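PDB 4UYP: cellulosomal scaffoldin anchoring protein C from Acetivibrio cellulolyticus, which anchors the cellulosome to the bacterial cell surface, with its third cohesin, the domain described here, binding the dockerin of the adaptor scaffoldin ScaB. Local coordinates for residues M1-I6 and N131-D136. Sequence-based numbering, arbitrary orientation.
Sequences MLQVDI and NVVYND. With SO4 (sulfate ion), chain T; SO4 (sulfate ion), chain P.
Gln3, Val4 and Asp5 pair with Val133, Tyr134 and Asn135 as neighbouring parallel strands, whose axes are 4.6 Å apart and inclined at 15°. The hydrogen bonds follow the parallel pattern: Val133 N to Leu2 O, Val4 N to Val133 O (2.8 Å), Asn135 N to Val4 O and Ile6 N to Asn135 O. Val4 O also lies near the CA-H of Tyr134, CA to O 3.2 Å, a weaker contact. Before the paired strands begin, a water accepts a hydrogen bond from Leu2 N.

Leu2, Val4, Val132 and Tyr134 form the apolar side of the contact. Val132 CG1 lies opposite the backbone N (chi1 -175°), which brings it within 3.9 Å of both Leu2 CD2 and Val4 CG2. The Leu2 and Val132 side chains run alongside each other, whereas Val4 slants across Val132. Val4 CB comes obliquely to the Tyr134 ring, 4.4 Å from CD1. Farther along, Ile6 CD1 reaches Asp136 OD1 at 3.9 Å; that oxygen accepts a hydrogen bond from Thr114 N. Asp136 N donates to O3 of a sulfate (2.8 Å), probably from the crystallisation liquor, that also binds Asp136 N of the second subunit.

On the other face Asp5 OD1 approaches Asn135 CB (3.6 Å), with carboxylate and amide planes 82° apart in the Asn135 conformer modelled. Asp5, Ile6, Asn135 and Asp136 have been seen to bind calcium in a structure of this protein; none is bound to this chain.

The pairing joins the first and last strands, 3-11 and 133-141, as in the jelly-roll sandwich of cohesins. Strand 16-24 lies on the far side of 3-11, bonded to Gln3 and Asp5, and strand 109-122 flanks 133-141. Across the interior, Phe36 of strand 33-39 packs on Val4 and Ile6.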
ATOM      1  N   MET C   1       6.871  21.519   7.715  1.00 20.71           N
ATOM      2  CA  MET C   1       7.081  20.144   8.256  0.50 19.67           C
ATOM      3  C   MET C   1       7.856  19.330   7.238  1.00 16.99           C
ATOM      4  O   MET C   1       8.070  19.806   6.116  1.00 16.25           O
ATOM      5  CB  MET C   1       5.759  19.506   8.513  0.50 24.62           C
ATOM      6  CG  MET C   1       4.944  19.221   7.286  0.50 27.56           C
ATOM      7  SD  MET C   1       3.253  19.319   7.818  0.50 39.53           S
ATOM      8  CE  MET C   1       3.165  21.118   8.000  0.50 25.74           C
ATOM      9  N   LEU C   2       8.353  18.190   7.710  1.00 12.52           N
ATOM     10  CA  LEU C   2       9.113  17.285   6.805  1.00 13.59           C
ATOM     11  C   LEU C   2       8.229  16.909   5.618  1.00 12.57           C
ATOM     12  O   LEU C   2       7.065  16.535   5.815  1.00 13.36           O
ATOM     13  CB  LEU C   2       9.394  16.051   7.633  1.00 13.16           C
ATOM     14  CG  LEU C   2      10.115  14.920   6.882  1.00 11.52           C
ATOM     15  CD1 LEU C   2      11.468  15.311   6.330  1.00 12.57           C
ATOM     16  CD2 LEU C   2      10.261  13.661   7.782  1.00 13.44           C
ATOM     17  N   GLN C   3       8.857  16.979   4.431  1.00 12.17           N
ATOM     18  CA  GLN C   3       8.108  16.642   3.168  1.00 13.10           C
ATOM     19  C   GLN C   3       8.947  15.601   2.461  1.00 12.77           C
ATOM     20  O   GLN C   3      10.153  15.790   2.175  1.00 14.12           O
ATOM     21  CB  GLN C   3       8.013  17.905   2.291  1.00 17.48           C
ATOM     22  CG  GLN C   3       7.171  19.056   2.833  1.00 22.45           C
ATOM     23  CD  GLN C   3       7.395  20.344   2.039  1.00 35.10           C
ATOM     24  OE1 GLN C   3       7.913  20.332   0.902  1.00 40.65           O
ATOM     25  NE2 GLN C   3       7.042  21.473   2.646  1.00 38.29           N
ATOM     26  N   VAL C   4       8.213  14.548   2.119  1.00 11.37           N
ATOM     27  CA  VAL C   4       8.844  13.436   1.303  1.00 11.40           C
ATOM     28  C   VAL C   4       8.244  13.554  -0.124  1.00 12.35           C
ATOM     29  O   VAL C   4       7.015  13.605  -0.293  1.00 15.07           O
ATOM     30  CB  VAL C   4       8.503  12.124   1.915  1.00 14.28           C
ATOM     31  CG1 VAL C   4       9.198  10.960   1.109  1.00 17.49           C
ATOM     32  CG2 VAL C   4       9.011  12.100   3.354  1.00 16.01           C
ATOM     33  N   ASP C   5       9.135  13.562  -1.089  1.00 12.22           N
ATOM     34  CA  ASP C   5       8.691  13.718  -2.516  1.00 13.39           C
ATOM     35  C   ASP C   5       9.151  12.473  -3.271  1.00 12.75           C
ATOM     36  O   ASP C   5      10.378  12.198  -3.292  1.00 12.04           O
ATOM     37  CB  ASP C   5       9.292  14.903  -3.119  1.00 16.23           C
ATOM     38  CG  ASP C   5       8.809  15.124  -4.513  1.00 25.37           C
ATOM     39  OD1 ASP C   5       7.757  15.753  -4.701  1.00 30.98           O
ATOM     40  OD2 ASP C   5       9.544  14.636  -5.496  1.00 20.98           O
ATOM     41  N   ILE C   6       8.220  11.801  -3.949  1.00 12.21           N
ATOM     42  CA  ILE C   6       8.561  10.744  -4.962  1.00 10.53           C
ATOM     43  C   ILE C   6       8.610  11.458  -6.289  1.00 11.41           C
ATOM     44  O   ILE C   6       7.553  12.008  -6.750  1.00 11.93           O
ATOM     45  CB  ILE C   6       7.542   9.625  -4.936  1.00  9.59           C
ATOM     46  CG1 ILE C   6       7.465   8.946  -3.541  1.00 11.02           C
ATOM     47  CG2 ILE C   6       7.818   8.603  -6.057  1.00  9.55           C
ATOM     48  CD1 ILE C   6       6.445   7.855  -3.514  1.00 12.05           C
ATOM     49  N   ASN C 131       3.794  14.792  11.770  1.00 13.91           N
ATOM     50  CA  ASN C 131       3.251  15.627  10.736  1.00 13.71           C
ATOM     51  C   ASN C 131       3.978  15.688   9.407  1.00 16.19           C
ATOM     52  O   ASN C 131       3.920  16.690   8.709  1.00 22.67           O
ATOM     53  CB  ASN C 131       3.167  17.075  11.248  1.00 16.50           C
ATOM     54  CG  ASN C 131       4.479  17.594  11.667  1.00 23.33           C
ATOM     55  OD1 ASN C 131       5.460  16.836  11.793  1.00 22.72           O
ATOM     56  ND2 ASN C 131       4.549  18.901  11.907  1.00 24.87           N
ATOM     57  N   VAL C 132       4.354  14.549   8.927  1.00 16.77           N
ATOM     58  CA  VAL C 132       5.080  14.484   7.652  1.00 15.85           C
ATOM     59  C   VAL C 132       4.102  14.481   6.491  1.00 15.81           C
ATOM     60  O   VAL C 132       2.959  13.885   6.633  1.00 19.57           O
ATOM     61  CB  VAL C 132       5.797  13.125   7.616  1.00 13.91           C
ATOM     62  CG1 VAL C 132       6.684  12.983   6.378  1.00 13.82           C
ATOM     63  CG2 VAL C 132       6.604  12.920   8.816  1.00 17.13           C
ATOM     64  N   VAL C 133       4.451  15.179   5.473  1.00 14.53           N
ATOM     65  CA  VAL C 133       3.686  15.312   4.193  0.50 18.15           C
ATOM     66  C   VAL C 133       4.352  14.462   3.091  1.00 17.69           C
ATOM     67  O   VAL C 133       5.547  14.376   3.008  1.00 16.13           O
ATOM     68  CB  VAL C 133       3.528  16.788   3.764  0.50 19.48           C
ATOM     69  CG1 VAL C 133       4.727  17.621   4.074  0.50 22.76           C
ATOM     70  CG2 VAL C 133       3.147  16.985   2.288  0.50 22.63           C
ATOM     71  N   TYR C 134       3.548  13.982   2.178  1.00 18.51           N
ATOM     72  CA  TYR C 134       4.127  13.199   1.088  1.00 20.55           C
ATOM     73  C   TYR C 134       3.614  13.702  -0.223  1.00 20.35           C
ATOM     74  O   TYR C 134       2.444  14.169  -0.299  1.00 21.28           O
ATOM     75  CB  TYR C 134       3.542  11.838   1.132  1.00 22.13           C
ATOM     76  CG  TYR C 134       3.502  11.039   2.319  1.00 20.69           C
ATOM     77  CD1 TYR C 134       4.483  11.104   3.309  1.00 23.06           C
ATOM     78  CD2 TYR C 134       2.481  10.138   2.465  1.00 25.13           C
ATOM     79  CE1 TYR C 134       4.434  10.331   4.438  1.00 23.22           C
ATOM     80  CE2 TYR C 134       2.429   9.300   3.534  1.00 21.90           C
ATOM     81  CZ  TYR C 134       3.363   9.384   4.481  1.00 26.52           C
ATOM     82  OH  TYR C 134       3.262   8.558   5.519  1.00 23.86           O
ATOM     83  N   ASN C 135       4.393  13.631  -1.296  1.00 17.76           N
ATOM     84  CA  ASN C 135       3.945  14.067  -2.581  0.50 17.40           C
ATOM     85  C   ASN C 135       4.374  12.900  -3.509  1.00 19.26           C
ATOM     86  O   ASN C 135       5.592  12.724  -3.722  1.00 20.53           O
ATOM     87  CB  ASN C 135       4.582  15.346  -3.029  0.50 20.67           C
ATOM     88  CG  ASN C 135       4.196  16.551  -2.163  0.50 23.49           C
ATOM     89  OD1 ASN C 135       4.933  17.525  -2.102  0.50 29.85           O
ATOM     90  ND2 ASN C 135       3.081  16.477  -1.523  0.50 22.26           N
ATOM     91  N   ASP C 136       3.409  12.136  -4.012  1.00 14.98           N
ATOM     92  CA  ASP C 136       3.690  10.928  -4.822  1.00 12.77           C
ATOM     93  C   ASP C 136       4.157  11.365  -6.263  1.00 12.12           C
ATOM     94  O   ASP C 136       4.128  12.513  -6.680  1.00 14.97           O
ATOM     95  CB  ASP C 136       2.419  10.087  -4.932  1.00 13.78           C
ATOM     96  CG  ASP C 136       2.051   9.324  -3.678  1.00 16.60           C
ATOM     97  OD1 ASP C 136       2.924   9.379  -2.780  1.00 18.99           O
ATOM     98  OD2 ASP C 136       0.946   8.711  -3.713  1.00 20.55           O
TER
HETATM   99  S   SO4 T1151       6.407  16.773  14.713  1.00 30.83           S
HETATM  100  O1  SO4 T1151       6.037  18.071  15.377  1.00 33.66           O
HETATM  101  O2  SO4 T1151       5.713  16.826  13.372  1.00 31.94           O
HETATM  102  O3  SO4 T1151       5.800  15.549  15.513  1.00 30.20           O
HETATM  103  O4  SO4 T1151       7.785  16.753  14.586  1.00 32.84           O
HETATM  104  S   SO4 P1147      -0.311  13.148  -3.700  1.00 33.37           S
HETATM  105  O1  SO4 P1147       0.474  14.134  -4.581  1.00 43.21           O
HETATM  106  O2  SO4 P1147      -1.175  13.874  -2.653  1.00 37.66           O
HETATM  107  O3  SO4 P1147       0.769  12.387  -2.992  1.00 25.46           O
HETATM  108  O4  SO4 P1147      -1.293  12.205  -4.383  1.00 24.67           O
HETATM  109  O   HOH W   1       7.804  17.596  10.475  1.00 15.93           O